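Local coordinates for protein BIFUNCTIONAL PROTEIN Proline utilization A (PutA) (Corynebacterium freiburgense, PDB 5UX5) that is a bifunctional flavoenzyme that oxidises proline at a proline dehydrogenase site and the resulting semialdehyde to glutamate at an NAD-dependent aldehyde dehydrogenase site, at residues A[699-704]-A[856-861]; A[707-712]-A[850-855]; A[780-785]-A[812-817]; A[828-833]-A[837-842]. One frame throughout, in Å; residues are numbered along the deposited sequence.

Contact 1. Residues A[699-704]-A[856-861]; sequences IVTPSA and EDEVEL
T701 OG1 donates to E858 OE1 at 2.9 Å, reaching the carboxylate oxygen on its syn side but 24° out of the carboxylate plane. S853, just past strand 845-852, is a probable second partner of the same oxygen, though the geometry of that bond is doubtful. The two side chains that face each other here come from opposite directions, E858 from the first turn of helix 856-865 and T701 from the residue just past strand 696-700. E858 is extended beyond CG, and this reach spans a backbone gap of 8.7 Å between T701 CA and E858 CA. T701 places OG1 between its own N and carbonyl carbon (chi1 80°), facing the helix. There the hydroxyl also takes a weak bond from S703 N at 3.4 Å from OG1. That bond lies inside the type I turn T701-A704, closed by A704 N to T701 O at 2.9 Å. S703 adds a contact, its CB 3.7 Å from E858 OE1. A hydroxyl donor suits a carboxylate, probably ionised, and the T701-E858 bond joins the exit of strand 696-700 to the first turn of helix 856-865.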
loop_
_atom_site.group_PDB
_atom_site.type_symbol
_atom_site.label_atom_id
_atom_site.label_comp_id
_atom_site.label_asym_id
_atom_site.label_seq_id
_atom_site.Cartn_x
_atom_site.Cartn_y
_atom_site.Cartn_z
ATOM N N ILE A 699 -3.841 9.079 -14.379
ATOM C CA ILE A 699 -4.992 9.652 -15.075
ATOM C C ILE A 699 -6.252 9.490 -14.219
ATOM O O ILE A 699 -6.531 8.402 -13.692
ATOM C CB ILE A 699 -5.176 9.004 -16.455
ATOM C CG1 ILE A 699 -3.932 9.222 -17.318
ATOM C CG2 ILE A 699 -6.419 9.532 -17.115
ATOM C CD1 ILE A 699 -4.052 8.618 -18.698
ATOM N N VAL A 700 -7.011 10.576 -14.090
ATOM C CA VAL A 700 -8.257 10.628 -13.343
ATOM C C VAL A 700 -9.333 11.122 -14.297
ATOM O O VAL A 700 -9.295 12.277 -14.738
ATOM C CB VAL A 700 -8.146 11.548 -12.120
ATOM C CG1 VAL A 700 -9.469 11.564 -11.291
ATOM C CG2 VAL A 700 -6.939 11.150 -11.289
ATOM N N THR A 701 -10.298 10.278 -14.583
ATOM C CA THR A 701 -11.411 10.584 -15.467
ATOM C C THR A 701 -12.657 10.857 -14.647
ATOM O O THR A 701 -12.761 10.408 -13.505
ATOM C CB THR A 701 -11.665 9.408 -16.422
ATOM O OG1 THR A 701 -12.414 8.388 -15.745
ATOM C CG2 THR A 701 -10.354 8.837 -16.926
ATOM N N PRO A 702 -13.666 11.521 -15.217
ATOM C CA PRO A 702 -14.869 11.834 -14.426
ATOM C C PRO A 702 -15.549 10.624 -13.810
ATOM O O PRO A 702 -16.262 10.784 -12.810
ATOM C CB PRO A 702 -15.790 12.523 -15.443
ATOM C CG PRO A 702 -14.886 13.092 -16.435
ATOM C CD PRO A 702 -13.745 12.106 -16.565
ATOM N N SER A 703 -15.313 9.416 -14.330
ATOM C CA SER A 703 -15.913 8.192 -13.801
ATOM C C SER A 703 -15.168 7.632 -12.586
ATOM O O SER A 703 -15.397 6.487 -12.205
ATOM C CB SER A 703 -15.995 7.138 -14.906
ATOM O OG SER A 703 -16.876 7.553 -15.937
ATOM N N ALA A 704 -14.256 8.392 -12.001
ATOM C CA ALA A 704 -13.472 7.934 -10.873
ATOM C C ALA A 704 -14.148 8.304 -9.577
ATOM O O ALA A 704 -14.988 9.198 -9.519
ATOM C CB ALA A 704 -12.079 8.540 -10.886
ATOM N N GLU A 856 -15.480 0.483 -16.995
ATOM C CA GLU A 856 -14.698 -0.675 -17.431
ATOM C C GLU A 856 -14.081 -0.462 -18.815
ATOM O O GLU A 856 -12.937 -0.866 -19.051
ATOM C CB GLU A 856 -15.568 -1.934 -17.399
ATOM N N ASP A 857 -14.792 0.207 -19.733
ATOM C CA ASP A 857 -14.244 0.402 -21.078
ATOM C C ASP A 857 -13.024 1.304 -21.062
ATOM O O ASP A 857 -12.087 1.101 -21.847
ATOM C CB ASP A 857 -15.308 0.954 -22.023
ATOM C CG ASP A 857 -16.438 -0.014 -22.228
ATOM O OD1 ASP A 857 -16.126 -1.203 -22.474
ATOM O OD2 ASP A 857 -17.620 0.388 -22.129
ATOM N N GLU A 858 -13.051 2.342 -20.223
ATOM C CA GLU A 858 -11.895 3.215 -20.077
ATOM C C GLU A 858 -10.711 2.427 -19.562
ATOM O O GLU A 858 -9.584 2.574 -20.044
ATOM C CB GLU A 858 -12.226 4.352 -19.116
ATOM C CG GLU A 858 -13.380 5.223 -19.529
ATOM C CD GLU A 858 -13.495 6.454 -18.658
ATOM O OE1 GLU A 858 -13.419 6.303 -17.415
ATOM O OE2 GLU A 858 -13.644 7.571 -19.206
ATOM N N VAL A 859 -10.956 1.575 -18.579
ATOM C CA VAL A 859 -9.885 0.790 -18.000
ATOM C C VAL A 859 -9.320 -0.174 -19.035
ATOM O O VAL A 859 -8.107 -0.391 -19.104
ATOM C CB VAL A 859 -10.416 0.070 -16.751
ATOM C CG1 VAL A 859 -9.429 -0.976 -16.264
ATOM C CG2 VAL A 859 -10.731 1.091 -15.691
ATOM N N GLU A 860 -10.184 -0.751 -19.873
ATOM C CA GLU A 860 -9.683 -1.728 -20.825
ATOM C C GLU A 860 -8.842 -1.041 -21.890
ATOM O O GLU A 860 -7.716 -1.476 -22.178
ATOM C CB GLU A 860 -10.848 -2.527 -21.423
ATOM C CG GLU A 860 -10.616 -4.070 -21.481
ATOM C CD GLU A 860 -10.267 -4.739 -20.120
ATOM O OE1 GLU A 860 -10.765 -4.312 -19.039
ATOM O OE2 GLU A 860 -9.479 -5.717 -20.144
ATOM N N LEU A 861 -9.318 0.097 -22.394
ATOM C CA LEU A 861 -8.508 0.892 -23.306
ATOM C C LEU A 861 -7.175 1.261 -22.661
ATOM O O LEU A 861 -6.104 1.057 -23.254
ATOM C CB LEU A 861 -9.290 2.125 -23.730
ATOM C CG LEU A 861 -8.606 3.089 -24.679
ATOM C CD1 LEU A 861 -8.251 2.392 -25.970
ATOM C CD2 LEU A 861 -9.517 4.286 -24.902
#

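Contact 2. Residues A[707-712]-A[850-855]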
loop_
_atom_site.group_PDB
_atom_site.type_symbol
_atom_site.label_atom_id
_atom_site.label_comp_id
_atom_site.label_asym_id
_atom_site.label_seq_id
_atom_site.Cartn_x
_atom_site.Cartn_y
_atom_site.Cartn_z
ATOM N N ASP A 707 -12.466 10.771 -4.208
ATOM C CA ASP A 707 -11.775 10.699 -2.923
ATOM C C ASP A 707 -10.704 9.620 -2.923
ATOM O O ASP A 707 -9.549 9.872 -2.555
ATOM C CB ASP A 707 -12.795 10.499 -1.821
ATOM C CG ASP A 707 -13.760 11.645 -1.769
ATOM O OD1 ASP A 707 -13.308 12.804 -1.583
ATOM O OD2 ASP A 707 -14.964 11.403 -1.990
ATOM N N LEU A 708 -11.052 8.423 -3.375
ATOM C CA LEU A 708 -10.027 7.402 -3.526
ATOM C C LEU A 708 -8.926 7.880 -4.471
ATOM O O LEU A 708 -7.741 7.649 -4.211
ATOM C CB LEU A 708 -10.667 6.100 -4.007
ATOM C CG LEU A 708 -11.673 5.584 -2.976
ATOM C CD1 LEU A 708 -12.270 4.240 -3.337
ATOM C CD2 LEU A 708 -10.971 5.486 -1.643
ATOM N N ALA A 709 -9.284 8.608 -5.538
ATOM C CA ALA A 709 -8.248 9.108 -6.437
ATOM C C ALA A 709 -7.328 10.088 -5.725
ATOM O O ALA A 709 -6.101 9.947 -5.792
ATOM C CB ALA A 709 -8.867 9.759 -7.663
ATOM N N VAL A 710 -7.899 11.037 -4.966
ATOM C CA VAL A 710 -7.078 12.011 -4.238
ATOM C C VAL A 710 -6.124 11.309 -3.276
ATOM O O VAL A 710 -4.934 11.641 -3.199
ATOM C CB VAL A 710 -7.958 13.027 -3.488
ATOM C CG1 VAL A 710 -7.148 13.687 -2.377
ATOM C CG2 VAL A 710 -8.498 14.077 -4.427
ATOM N N ALA A 711 -6.637 10.367 -2.488
ATOM C CA ALA A 711 -5.767 9.636 -1.562
ATOM C C ALA A 711 -4.630 8.908 -2.288
ATOM O O ALA A 711 -3.494 8.880 -1.804
ATOM C CB ALA A 711 -6.591 8.639 -0.750
ATOM N N ASP A 712 -4.904 8.313 -3.447
ATOM C CA ASP A 712 -3.816 7.627 -4.129
ATOM C C ASP A 712 -2.915 8.603 -4.854
ATOM O O ASP A 712 -1.706 8.379 -4.912
ATOM C CB ASP A 712 -4.343 6.574 -5.101
ATOM C CG ASP A 712 -4.910 5.369 -4.386
ATOM O OD1 ASP A 712 -4.382 4.976 -3.321
ATOM O OD2 ASP A 712 -5.909 4.825 -4.882
ATOM N N GLY A 850 -0.759 4.978 -13.649
ATOM C CA GLY A 850 -2.020 4.508 -13.131
ATOM C C GLY A 850 -3.176 5.263 -13.748
ATOM O O GLY A 850 -3.027 6.369 -14.282
ATOM N N ILE A 851 -4.350 4.646 -13.646
ATOM C CA ILE A 851 -5.596 5.304 -14.012
ATOM C C ILE A 851 -6.583 5.121 -12.870
ATOM O O ILE A 851 -6.584 4.110 -12.155
ATOM C CB ILE A 851 -6.188 4.770 -15.336
ATOM C CG1 ILE A 851 -7.407 5.578 -15.754
ATOM C CG2 ILE A 851 -6.640 3.332 -15.175
ATOM C CD1 ILE A 851 -7.974 5.176 -17.104
ATOM N N HIS A 852 -7.400 6.130 -12.672
ATOM C CA HIS A 852 -8.500 6.024 -11.737
ATOM C C HIS A 852 -9.782 6.173 -12.530
ATOM O O HIS A 852 -10.066 7.253 -13.053
ATOM C CB HIS A 852 -8.378 7.070 -10.638
ATOM C CG HIS A 852 -8.036 6.480 -9.311
ATOM N ND1 HIS A 852 -9.004 6.063 -8.416
ATOM C CD2 HIS A 852 -6.841 6.200 -8.739
ATOM C CE1 HIS A 852 -8.417 5.568 -7.338
ATOM N NE2 HIS A 852 -7.106 5.638 -7.507
ATOM N N SER A 853 -10.549 5.091 -12.615
ATOM C CA SER A 853 -11.827 5.125 -13.310
ATOM C C SER A 853 -12.624 3.888 -12.938
ATOM O O SER A 853 -12.074 2.788 -12.891
ATOM C CB SER A 853 -11.640 5.191 -14.819
ATOM O OG SER A 853 -12.893 5.013 -15.450
ATOM N N LEU A 854 -13.905 4.070 -12.630
ATOM C CA LEU A 854 -14.809 2.952 -12.373
ATOM C C LEU A 854 -15.525 2.493 -13.633
ATOM O O LEU A 854 -16.380 1.607 -13.560
ATOM C CB LEU A 854 -15.822 3.340 -11.291
ATOM C CG LEU A 854 -15.122 3.573 -9.939
ATOM C CD1 LEU A 854 -16.083 3.714 -8.757
ATOM C CD2 LEU A 854 -14.119 2.435 -9.671
ATOM N N ASP A 855 -15.183 3.078 -14.776
ATOM C CA ASP A 855 -15.757 2.714 -16.056
ATOM C C ASP A 855 -14.880 1.637 -16.676
ATOM O O ASP A 855 -13.679 1.854 -16.866
ATOM C CB ASP A 855 -15.830 3.945 -16.951
ATOM C CG ASP A 855 -16.482 3.655 -18.285
ATOM O OD1 ASP A 855 -15.791 3.138 -19.183
ATOM O OD2 ASP A 855 -17.689 3.960 -18.430
#
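D712 and H852 are brought together by their first torsions: CG of D712 sits anti to the carbonyl carbon, beside N (chi1 -72°), while a chi1 of -110° turns the H852 ring to helix 706-718. NE2 of H852 then donates to D712 OD2 at 3.0 Å, with an N-H...O angle of 149°. The acceptor lies close to the imidazole plane and receives the proton on its anti lone pair, away from its other oxygen. One turn earlier A709 fills one face of the same ring. Its CA stands 3.6 Å from the ring centroid, almost on the normal, a CH-pi contact, and A709 CB is 3.8 Å from H852 CG. L708 CB is 4.1 Å from H852 CE1. The imidazole is therefore fixed twice, by an edge bond that sets its rotation and by helix backbone and methyl over a face. Beyond the strand, S853 OG accepts from D855 N (3.1 Å), an ST turn leading into D855, which N-caps helix 856-865. Helix and strand axes run 9.6 Å apart, nearly antiparallel, the layering of a helix on a sheet that is characteristic of the alpha/beta aldehyde dehydrogenase domain.

Contact 3. Residues A[780-785]-A[812-817]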
loop_
_atom_site.group_PDB
_atom_site.type_symbol
_atom_site.label_atom_id
_atom_site.label_comp_id
_atom_site.label_asym_id
_atom_site.label_seq_id
_atom_site.Cartn_x
_atom_site.Cartn_y
_atom_site.Cartn_z
ATOM N N THR A 780 10.253 27.740 -9.306
ATOM C CA THR A 780 9.978 28.458 -10.541
ATOM C C THR A 780 8.875 27.758 -11.320
ATOM O O THR A 780 8.795 26.531 -11.311
ATOM C CB THR A 780 11.243 28.557 -11.421
ATOM O OG1 THR A 780 11.647 27.238 -11.777
ATOM C CG2 THR A 780 12.413 29.248 -10.713
ATOM N N LEU A 781 8.003 28.545 -11.950
ATOM C CA LEU A 781 6.928 28.072 -12.812
ATOM C C LEU A 781 7.284 28.232 -14.290
ATOM O O LEU A 781 8.203 28.965 -14.652
ATOM C CB LEU A 781 5.643 28.833 -12.517
ATOM C CG LEU A 781 5.163 28.737 -11.069
ATOM C CD1 LEU A 781 5.647 29.900 -10.196
ATOM C CD2 LEU A 781 3.675 28.739 -11.088
ATOM N N GLU A 782 6.575 27.496 -15.147
ATOM C CA GLU A 782 6.626 27.769 -16.575
ATOM C C GLU A 782 5.369 28.531 -16.981
ATOM O O GLU A 782 4.404 28.629 -16.227
ATOM C CB GLU A 782 6.774 26.487 -17.406
ATOM C CG GLU A 782 7.853 25.562 -16.892
ATOM C CD GLU A 782 9.219 25.888 -17.442
ATOM O OE1 GLU A 782 9.345 26.032 -18.672
ATOM O OE2 GLU A 782 10.171 25.982 -16.633
ATOM N N THR A 783 5.382 29.031 -18.212
ATOM C CA THR A 783 4.361 29.955 -18.690
ATOM C C THR A 783 2.971 29.346 -18.600
ATOM O O THR A 783 2.776 28.152 -18.838
ATOM C CB THR A 783 4.688 30.367 -20.132
ATOM O OG1 THR A 783 6.107 30.357 -20.290
ATOM C CG2 THR A 783 4.203 31.780 -20.434
ATOM N N GLY A 784 2.002 30.181 -18.225
ATOM C CA GLY A 784 0.621 29.770 -18.066
ATOM C C GLY A 784 0.312 28.987 -16.813
ATOM O O GLY A 784 -0.874 28.855 -16.462
ATOM N N GLU A 785 1.330 28.532 -16.083
ATOM C CA GLU A 785 1.172 27.694 -14.902
ATOM C C GLU A 785 0.973 28.558 -13.654
ATOM O O GLU A 785 1.258 29.756 -13.643
ATOM C CB GLU A 785 2.396 26.784 -14.751
ATOM C CG GLU A 785 2.634 25.898 -16.002
ATOM C CD GLU A 785 3.824 24.950 -15.884
ATOM O OE1 GLU A 785 4.713 25.208 -15.037
ATOM O OE2 GLU A 785 3.855 23.930 -16.629
ATOM N N GLY A 812 4.866 18.673 -23.276
ATOM C CA GLY A 812 6.110 19.113 -23.852
ATOM C C GLY A 812 6.767 20.240 -23.102
ATOM O O GLY A 812 7.904 20.607 -23.437
ATOM N N SER A 813 6.080 20.805 -22.104
ATOM C CA SER A 813 6.680 21.756 -21.187
ATOM C C SER A 813 7.795 21.089 -20.386
ATOM O O SER A 813 7.924 19.862 -20.342
ATOM C CB SER A 813 5.626 22.317 -20.228
ATOM O OG SER A 813 5.611 21.630 -18.980
ATOM N N TRP A 814 8.583 21.922 -19.700
ATOM C CA TRP A 814 9.733 21.403 -18.969
ATOM C C TRP A 814 9.306 20.412 -17.882
ATOM O O TRP A 814 9.898 19.332 -17.751
ATOM C CB TRP A 814 10.562 22.545 -18.382
ATOM C CG TRP A 814 11.749 22.021 -17.614
ATOM C CD1 TRP A 814 12.950 21.607 -18.131
ATOM C CD2 TRP A 814 11.842 21.836 -16.188
ATOM N NE1 TRP A 814 13.783 21.184 -17.116
ATOM C CE2 TRP A 814 13.127 21.313 -15.917
ATOM C CE3 TRP A 814 10.968 22.070 -15.118
ATOM C CZ2 TRP A 814 13.553 21.018 -14.618
ATOM C CZ3 TRP A 814 11.391 21.778 -13.832
ATOM C CH2 TRP A 814 12.672 21.257 -13.592
ATOM N N PHE A 815 8.278 20.758 -17.085
ATOM C CA PHE A 815 7.908 19.879 -15.970
ATOM C C PHE A 815 7.253 18.571 -16.434
ATOM O O PHE A 815 7.251 17.574 -15.687
ATOM C CB PHE A 815 7.010 20.622 -14.961
ATOM C CG PHE A 815 6.820 19.865 -13.697
ATOM C CD1 PHE A 815 7.853 19.787 -12.769
ATOM C CD2 PHE A 815 5.649 19.169 -13.457
ATOM C CE1 PHE A 815 7.723 19.027 -11.625
ATOM C CE2 PHE A 815 5.506 18.415 -12.307
ATOM C CZ PHE A 815 6.540 18.349 -11.391
ATOM N N HIS A 816 6.734 18.540 -17.662
ATOM C CA HIS A 816 6.173 17.313 -18.214
ATOM C C HIS A 816 7.249 16.272 -18.514
ATOM O O HIS A 816 6.978 15.071 -18.427
ATOM C CB HIS A 816 5.377 17.659 -19.473
ATOM C CG HIS A 816 4.774 16.481 -20.154
ATOM N ND1 HIS A 816 4.571 16.441 -21.517
ATOM C CD2 HIS A 816 4.326 15.303 -19.669
ATOM C CE1 HIS A 816 4.037 15.278 -21.844
ATOM N NE2 HIS A 816 3.878 14.569 -20.741
ATOM N N THR A 817 8.482 16.699 -18.825
ATOM C CA THR A 817 9.503 15.799 -19.362
ATOM C C THR A 817 10.774 15.740 -18.510
ATOM O O THR A 817 11.798 15.239 -18.986
ATOM C CB THR A 817 9.865 16.198 -20.808
ATOM O OG1 THR A 817 10.547 17.455 -20.836
ATOM C CG2 THR A 817 8.616 16.358 -21.645
#
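E782 and E785 of the loop 780-785 meet the turn 812-817 at W814 and S813, and the turn itself is braced from its first residue. G812, at positive phi, donates its N to H816 ND1 at 2.9 Å, nearly straight (168°) and close to the imidazole plane, which closes the loop from G812 to H816. S813 follows: its OG faces E785 OE2 at 3.7 Å, too long for a hydrogen bond, so the two only adjoin. E785 is fixed through its other oxygen instead, where OE1 receives E782 N at 3.0 Å from above the carboxylate plane and forms a salt bridge with R806. W814 gives the larger share of the contact on this segment. E782, bent at chi2 (-87°), brings its carboxylate beside the methylene, with E782 OE1 3.7 Å from W814 CB. The indole departs from there, because chi1 of 180° sends CG away from the backbone N; its ring stacks with H818 and receives R776 in a cation-pi contact. R776 also salt-bridges E782 OE2, so one guanidinium serves both sides of the contact. F815 turns its ring inward, where K695 forms a cation-pi contact with it. T817 ends the segment, its N bonded to W814 O at 3.2 Å in a type I turn, while E785 N to E782 O at 3.1 Å closes the type II turn E782-E785 of the other segment. The arrangement is two beta turns lying side by side at the surface of the aldehyde dehydrogenase part, linked indirectly through R776, with the W814 side chain about 10 Å from bound NAD.

Contact 4. Residues A[828-833]-A[837-842]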
loop_
_atom_site.group_PDB
_atom_site.type_symbol
_atom_site.label_atom_id
_atom_site.label_comp_id
_atom_site.label_asym_id
_atom_site.label_seq_id
_atom_site.Cartn_x
_atom_site.Cartn_y
_atom_site.Cartn_z
ATOM N N MET A 828 -2.164 18.273 -15.242
ATOM C CA MET A 828 -2.440 18.535 -16.643
ATOM C C MET A 828 -3.928 18.358 -16.871
ATOM O O MET A 828 -4.561 17.517 -16.229
ATOM C CB MET A 828 -1.646 17.604 -17.552
ATOM C CG MET A 828 -0.210 17.469 -17.143
ATOM S SD MET A 828 0.712 16.380 -18.240
ATOM C CE MET A 828 0.957 17.421 -19.673
ATOM N N HIS A 829 -4.502 19.195 -17.726
ATOM C CA HIS A 829 -5.922 19.116 -18.049
ATOM C C HIS A 829 -6.059 18.638 -19.486
ATOM O O HIS A 829 -5.698 19.363 -20.419
ATOM C CB HIS A 829 -6.607 20.464 -17.849
ATOM C CG HIS A 829 -6.499 20.984 -16.453
ATOM N ND1 HIS A 829 -7.367 20.608 -15.447
ATOM C CD2 HIS A 829 -5.640 21.874 -15.900
ATOM C CE1 HIS A 829 -7.033 21.232 -14.330
ATOM N NE2 HIS A 829 -5.992 22.009 -14.578
ATOM N N ALA A 830 -6.607 17.443 -19.663
ATOM C CA ALA A 830 -6.755 16.837 -20.975
ATOM C C ALA A 830 -8.218 16.815 -21.402
ATOM O O ALA A 830 -9.127 16.739 -20.569
ATOM C CB ALA A 830 -6.181 15.421 -20.996
ATOM N N GLU A 831 -8.434 16.902 -22.719
ATOM C CA GLU A 831 -9.780 16.928 -23.280
ATOM C C GLU A 831 -10.423 15.551 -23.369
ATOM O O GLU A 831 -11.645 15.476 -23.520
ATOM C CB GLU A 831 -9.750 17.550 -24.671
ATOM N N SER A 832 -9.638 14.470 -23.333
ATOM C CA SER A 832 -10.193 13.131 -23.501
ATOM C C SER A 832 -9.221 12.115 -22.937
ATOM O O SER A 832 -8.029 12.391 -22.790
ATOM C CB SER A 832 -10.469 12.797 -24.964
ATOM O OG SER A 832 -9.257 12.430 -25.598
ATOM N N LEU A 833 -9.746 10.927 -22.634
ATOM C CA LEU A 833 -8.873 9.839 -22.215
ATOM C C LEU A 833 -7.809 9.553 -23.278
ATOM O O LEU A 833 -6.630 9.351 -22.955
ATOM C CB LEU A 833 -9.701 8.582 -21.894
ATOM C CG LEU A 833 -8.919 7.300 -21.550
ATOM C CD1 LEU A 833 -8.014 7.467 -20.354
ATOM C CD2 LEU A 833 -9.825 6.098 -21.373
ATOM N N ILE A 837 -3.843 9.686 -22.473
ATOM C CA ILE A 837 -2.939 8.556 -22.674
ATOM C C ILE A 837 -1.776 8.954 -23.566
ATOM O O ILE A 837 -0.647 8.510 -23.353
ATOM C CB ILE A 837 -3.673 7.333 -23.239
ATOM C CG1 ILE A 837 -4.695 6.808 -22.244
ATOM C CG2 ILE A 837 -2.682 6.230 -23.475
ATOM C CD1 ILE A 837 -5.561 5.743 -22.811
ATOM N N GLU A 838 -2.027 9.774 -24.596
ATOM C CA GLU A 838 -0.915 10.295 -25.384
ATOM C C GLU A 838 0.068 11.035 -24.496
ATOM O O GLU A 838 1.285 10.854 -24.619
ATOM C CB GLU A 838 -1.409 11.237 -26.475
ATOM C CG GLU A 838 -1.866 10.625 -27.783
ATOM C CD GLU A 838 -2.395 11.712 -28.713
ATOM O OE1 GLU A 838 -3.533 11.591 -29.229
ATOM O OE2 GLU A 838 -1.671 12.719 -28.894
ATOM N N TRP A 839 -0.444 11.862 -23.575
ATOM C CA TRP A 839 0.437 12.656 -22.729
ATOM C C TRP A 839 1.222 11.780 -21.763
ATOM O O TRP A 839 2.415 12.017 -21.542
ATOM C CB TRP A 839 -0.362 13.718 -21.983
ATOM C CG TRP A 839 -0.901 14.798 -22.874
ATOM C CD1 TRP A 839 -0.679 14.969 -24.219
ATOM C CD2 TRP A 839 -1.765 15.853 -22.481
ATOM N NE1 TRP A 839 -1.360 16.063 -24.680
ATOM C CE2 TRP A 839 -2.034 16.629 -23.629
ATOM C CE3 TRP A 839 -2.344 16.220 -21.258
ATOM C CZ2 TRP A 839 -2.852 17.738 -23.592
ATOM C CZ3 TRP A 839 -3.154 17.314 -21.219
ATOM C CH2 TRP A 839 -3.405 18.069 -22.382
ATOM N N GLN A 840 0.566 10.781 -21.161
ATOM C CA GLN A 840 1.253 9.864 -20.250
ATOM C C GLN A 840 2.386 9.106 -20.948
ATOM O O GLN A 840 3.385 8.744 -20.310
ATOM C CB GLN A 840 0.234 8.887 -19.656
ATOM C CG GLN A 840 0.754 7.912 -18.597
ATOM C CD GLN A 840 -0.381 7.245 -17.861
ATOM O OE1 GLN A 840 -1.467 7.073 -18.409
ATOM N NE2 GLN A 840 -0.144 6.877 -16.609
ATOM N N ASN A 841 2.270 8.891 -22.257
ATOM C CA ASN A 841 3.216 8.076 -23.004
ATOM C C ASN A 841 4.390 8.859 -23.584
ATOM O O ASN A 841 5.332 8.235 -24.088
ATOM C CB ASN A 841 2.477 7.343 -24.129
ATOM C CG ASN A 841 1.596 6.209 -23.596
ATOM O OD1 ASN A 841 1.855 5.647 -22.524
ATOM N ND2 ASN A 841 0.560 5.870 -24.344
ATOM N N SER A 842 4.377 10.199 -23.506
ATOM C CA SER A 842 5.379 11.053 -24.145
ATOM C C SER A 842 6.278 11.805 -23.155
ATOM O O SER A 842 6.794 12.876 -23.472
ATOM C CB SER A 842 4.692 12.051 -25.067
ATOM O OG SER A 842 3.629 12.704 -24.403
#
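W839 and its neighbours A830 and M828 make the tight part of this contact, where the indole lies against strand 824-830. A830 CB meets W839 CZ3 at 3.6 Å, and M828 CE approaches W839 CE3 at 3.9 Å, both obliquely. M828 bends at chi3 (76°), which curls its methyl back to the ring; its SD is 5.4 Å from the centroid of the W839 six-membered ring and 54° off the normal, a Met-aromatic contact made neither over the face nor at the edge. Between these two residues H829 O lies at the indole edge, near its plane, 3.3 Å from W839 CH2. I732 of strand 728-734 also touches the indole. Farther along, L833 O accepts I837 N at 2.8 Å as the opening bond of helix 833-841, and L833 CD1 packs on I837 CG1 at 3.9 Å. The looser side is flanked by the solvent-exposed E831 and E838. The CB bond of H829 points away from the helix, and its NE2 hydrogen-bonds D807. S832 is the N-cap of helix 833-841, its OG accepting from Q835 N. Strand and helix axes lie 10.1 Å apart at 141°, a strand turning tightly into a helix that folds back over its sheet, as in the alpha/beta architecture of aldehyde dehydrogenases.

Contacts 1 and 2 are neighbours, with centres about 9 Å apart: strands 696-700 and 845-852 pair in the same sheet, with a probable hydrogen bond between I699 O of contact 1 and H852 N of contact 2. Contact 4 has its centre about 12 Å from that of contact 1, joined through E858 CB to L833 CD2 at 3.7 Å, and meets contact 2 where I851 CD1 reaches L833 CD1 at 4.0 Å. Contact 3 is more peripheral, about 26 Å from contact 1 between centres, yet connects to contact 4 by a probable hydrogen bond between H816 NE2 and W839 O at 3.0 Å. Contact 3 lies near the NAD, the W814 side chain being about 10 Å from it; all four belong to the aldehyde dehydrogenase part.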